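PDB 1RO5: acyl-homoserine-lactone synthase from Pseudomonas aeruginosa, which makes the quorum-sensing signal N-(3-oxododecanoyl)homoserine lactone from S-adenosyl-L-methionine and a fatty acyl group carried on acyl carrier protein. Local coordinates for residues G67-L72 and R126-Y131. Numbering follows the deposited sequence.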
ATOM      1  N   GLY A  67       5.089  -3.487  -9.468  1.00 36.88           N
ATOM      2  CA  GLY A  67       4.327  -3.448  -8.224  1.00 34.58           C
ATOM      3  C   GLY A  67       4.116  -2.000  -7.880  1.00 35.36           C
ATOM      4  O   GLY A  67       4.930  -1.137  -8.251  1.00 37.30           O
ATOM      5  N   CYS A  68       3.055  -1.680  -7.180  1.00 35.12           N
ATOM      6  CA  CYS A  68       2.771  -0.292  -6.862  1.00 35.40           C
ATOM      7  C   CYS A  68       1.856  -0.240  -5.678  1.00 35.54           C
ATOM      8  O   CYS A  68       1.169  -1.170  -5.472  1.00 34.88           O
ATOM      9  CB  CYS A  68       2.139   0.400  -8.051  1.00 37.16           C
ATOM     10  SG  CYS A  68       0.588  -0.261  -8.570  1.00 39.61           S
ATOM     11  N   TRP A  69       1.889   0.843  -4.895  1.00 34.80           N
ATOM     12  CA  TRP A  69       1.159   0.993  -3.697  1.00 34.98           C
ATOM     13  C   TRP A  69       0.857   2.473  -3.685  1.00 33.99           C
ATOM     14  O   TRP A  69       1.654   3.290  -4.156  1.00 34.25           O
ATOM     15  CB  TRP A  69       2.121   0.730  -2.573  0.50 37.43           C
ATOM     16  CG  TRP A  69       1.843  -0.500  -1.903  0.50 45.80           C
ATOM     17  CD1 TRP A  69       1.184  -0.622  -0.722  0.50 55.71           C
ATOM     18  CD2 TRP A  69       2.156  -1.840  -2.337  0.50 52.52           C
ATOM     19  NE1 TRP A  69       1.055  -1.955  -0.389  0.50 60.87           N
ATOM     20  CE2 TRP A  69       1.646  -2.719  -1.364  0.50 57.09           C
ATOM     21  CE3 TRP A  69       2.814  -2.385  -3.450  0.50 57.11           C
ATOM     22  CZ2 TRP A  69       1.771  -4.114  -1.465  0.50 61.45           C
ATOM     23  CZ3 TRP A  69       2.953  -3.771  -3.555  0.50 58.28           C
ATOM     24  CH2 TRP A  69       2.418  -4.620  -2.576  0.50 61.55           C
ATOM     25  N   ARG A  70      -0.274   2.851  -3.100  1.00 31.84           N
ATOM     26  CA  ARG A  70      -0.650   4.261  -2.973  1.00 29.03           C
ATOM     27  C   ARG A  70      -0.674   4.588  -1.464  1.00 29.37           C
ATOM     28  O   ARG A  70      -1.092   3.752  -0.637  1.00 32.27           O
ATOM     29  CB  ARG A  70      -2.048   4.438  -3.606  1.00 28.03           C
ATOM     30  CG  ARG A  70      -2.589   5.843  -3.391  1.00 24.44           C
ATOM     31  CD  ARG A  70      -3.853   6.106  -4.179  1.00 27.78           C
ATOM     32  NE  ARG A  70      -5.096   5.381  -3.754  1.00 25.69           N
ATOM     33  CZ  ARG A  70      -6.229   5.385  -4.519  1.00 31.96           C
ATOM     34  NH1 ARG A  70      -6.246   6.038  -5.698  1.00 24.59           N
ATOM     35  NH2 ARG A  70      -7.347   4.748  -4.092  1.00 26.54           N
ATOM     36  N   ILE A  71      -0.304   5.800  -1.127  1.00 29.82           N
ATOM     37  CA  ILE A  71      -0.280   6.281   0.205  1.00 29.37           C
ATOM     38  C   ILE A  71      -1.023   7.591   0.288  1.00 29.29           C
ATOM     39  O   ILE A  71      -0.820   8.480  -0.543  1.00 27.66           O
ATOM     40  CB  ILE A  71       1.178   6.619   0.634  1.00 32.12           C
ATOM     41  CG1 ILE A  71       1.996   5.341   0.705  1.00 33.92           C
ATOM     42  CG2 ILE A  71       1.172   7.192   2.056  1.00 26.68           C
ATOM     43  CD1 ILE A  71       2.762   5.105  -0.539  1.00 32.34           C
ATOM     44  N   LEU A  72      -1.878   7.725   1.333  1.00 29.07           N
ATOM     45  CA  LEU A  72      -2.755   8.917   1.501  1.00 29.97           C
ATOM     46  C   LEU A  72      -2.613   9.358   2.925  1.00 31.53           C
ATOM     47  O   LEU A  72      -2.592   8.419   3.853  1.00 30.60           O
ATOM     48  CB  LEU A  72      -4.262   8.561   1.254  1.00 27.54           C
ATOM     49  CG  LEU A  72      -4.576   8.313  -0.210  1.00 29.86           C
ATOM     50  CD1 LEU A  72      -5.992   7.845  -0.238  1.00 31.06           C
ATOM     51  CD2 LEU A  72      -4.445   9.641  -0.973  1.00 27.11           C
ATOM     52  N   ARG A 126       9.876  -2.555   3.262  1.00 48.29           N
ATOM     53  CA  ARG A 126      11.152  -2.083   3.797  1.00 49.72           C
ATOM     54  C   ARG A 126      11.305  -0.714   3.337  1.00 47.92           C
ATOM     55  O   ARG A 126      11.692   0.114   4.140  1.00 49.33           O
ATOM     56  CB  ARG A 126      12.422  -2.851   3.349  1.00 49.97           C
ATOM     57  CG  ARG A 126      12.360  -4.339   3.574  1.00 56.25           C
ATOM     58  CD  ARG A 126      13.666  -5.144   3.281  1.00 62.29           C
ATOM     59  NE  ARG A 126      13.497  -6.383   4.036  1.00 73.52           N
ATOM     60  CZ  ARG A 126      14.424  -7.341   4.221  1.00 80.40           C
ATOM     61  NH1 ARG A 126      15.631  -7.262   3.639  1.00 81.85           N
ATOM     62  NH2 ARG A 126      14.134  -8.393   4.982  1.00 77.91           N
ATOM     63  N   ALA A 127      11.107  -0.485   2.038  1.00 45.52           N
ATOM     64  CA  ALA A 127      11.286   0.876   1.469  1.00 44.15           C
ATOM     65  C   ALA A 127      10.200   1.825   2.002  1.00 42.24           C
ATOM     66  O   ALA A 127      10.496   2.963   2.429  1.00 38.35           O
ATOM     67  CB  ALA A 127      11.194   0.814  -0.077  1.00 46.09           C
ATOM     68  N   LEU A 128       8.961   1.299   2.076  1.00 40.45           N
ATOM     69  CA  LEU A 128       7.866   2.116   2.535  1.00 40.93           C
ATOM     70  C   LEU A 128       7.956   2.516   4.001  1.00 39.39           C
ATOM     71  O   LEU A 128       7.745   3.679   4.355  1.00 38.88           O
ATOM     72  CB  LEU A 128       6.566   1.426   2.238  1.00 41.71           C
ATOM     73  CG  LEU A 128       5.267   2.188   2.322  1.00 45.14           C
ATOM     74  CD1 LEU A 128       5.378   3.532   1.626  1.00 52.60           C
ATOM     75  CD2 LEU A 128       4.420   1.301   1.501  1.00 49.30           C
ATOM     76  N   ALA A 129       8.302   1.555   4.860  1.00 39.68           N
ATOM     77  CA  ALA A 129       8.350   1.840   6.290  1.00 37.52           C
ATOM     78  C   ALA A 129       9.463   2.878   6.639  1.00 38.18           C
ATOM     79  O   ALA A 129       9.382   3.637   7.574  1.00 34.83           O
ATOM     80  CB  ALA A 129       8.538   0.581   7.032  1.00 38.30           C
ATOM     81  N   ARG A 130      10.497   2.881   5.841  1.00 38.80           N
ATOM     82  CA  ARG A 130      11.624   3.744   5.999  1.00 41.79           C
ATOM     83  C   ARG A 130      11.350   5.184   5.555  1.00 42.05           C
ATOM     84  O   ARG A 130      11.715   6.169   6.254  1.00 42.44           O
ATOM     85  CB  ARG A 130      12.750   3.144   5.104  1.00 42.32           C
ATOM     86  CG  ARG A 130      13.904   4.130   4.990  1.00 51.23           C
ATOM     87  CD  ARG A 130      15.121   3.670   4.252  1.00 59.40           C
ATOM     88  NE  ARG A 130      15.643   4.900   3.635  1.00 69.66           N
ATOM     89  CZ  ARG A 130      15.970   5.025   2.338  1.00 74.78           C
ATOM     90  NH1 ARG A 130      15.837   3.977   1.511  1.00 73.32           N
ATOM     91  NH2 ARG A 130      16.437   6.203   1.867  1.00 77.90           N
ATOM     92  N   TYR A 131      10.769   5.310   4.356  1.00 42.01           N
ATOM     93  CA  TYR A 131      10.274   6.551   3.870  1.00 41.05           C
ATOM     94  C   TYR A 131       9.253   7.105   4.829  1.00 39.42           C
ATOM     95  O   TYR A 131       9.238   8.266   5.089  1.00 39.46           O
ATOM     96  CB  TYR A 131       9.581   6.333   2.565  1.00 43.58           C
ATOM     97  CG  TYR A 131       9.064   7.635   1.922  1.00 43.81           C
ATOM     98  CD1 TYR A 131       9.951   8.487   1.221  1.00 45.46           C
ATOM     99  CD2 TYR A 131       7.723   7.965   1.971  1.00 43.27           C
ATOM    100  CE1 TYR A 131       9.481   9.641   0.594  1.00 47.12           C
ATOM    101  CE2 TYR A 131       7.216   9.157   1.348  1.00 50.73           C
ATOM    102  CZ  TYR A 131       8.111  10.010   0.688  1.00 51.22           C
ATOM    103  OH  TYR A 131       7.634  11.194   0.043  1.00 56.92           O
TER
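On the strand whose Trp69 and Ile71 approach Leu128 of the helix, the intervening Arg70 turns its side chain away from 126-131, and its NH1 is gripped by two carboxylate oxygens, Asp47 OD1 and Asp50 OD1, while its NE bonds Ser103 OG. The contacts across the segments are apolar, between Leu128 and the side chains of Ile71 and Trp69. The firmest touch is between methyl groups: Ile71 CD1 lies 3.7 Å from Leu128 CD1. Ile71 CG1 is 3.9 Å from the same Leu128 methyl, which therefore rests against the ethyl branch. Ile71 and Leu128 point in opposed directions and overlap side by side. Leu128 reaches out from the helix with CG anti to its backbone N (chi1 -166°), and its second torsion sends CD1 to Ile71 and extends CD2 in the direction of Trp69. There the approach is looser: Leu128 CD2 comes obliquely to the indole at 4.4 Å from Trp69 CD1. Trp69 also adopts a second conformation, so this touch is doubtful. Ile71 and Leu128 are both buried, yet only 109 Å² is covered between the segments, and the nearest backbone pair, Trp69 CA and Leu128 CA, stays 9.2 Å apart. Between 67-72 and 126-131 the meeting is thus one of side chains, with the backbones well apart. Helix 118-133 is the crossover of a beta-alpha-beta unit, linking the parallel neighbours 99-107 and 139-145, and here it packs on strand 64-73 in the alpha-beta-alpha sandwich, where strand 55-61 contributes Met57 against Leu128, strand 99-107 packs Trp100 and Leu102 on Ile71, and helix 182-189 covers Ala129.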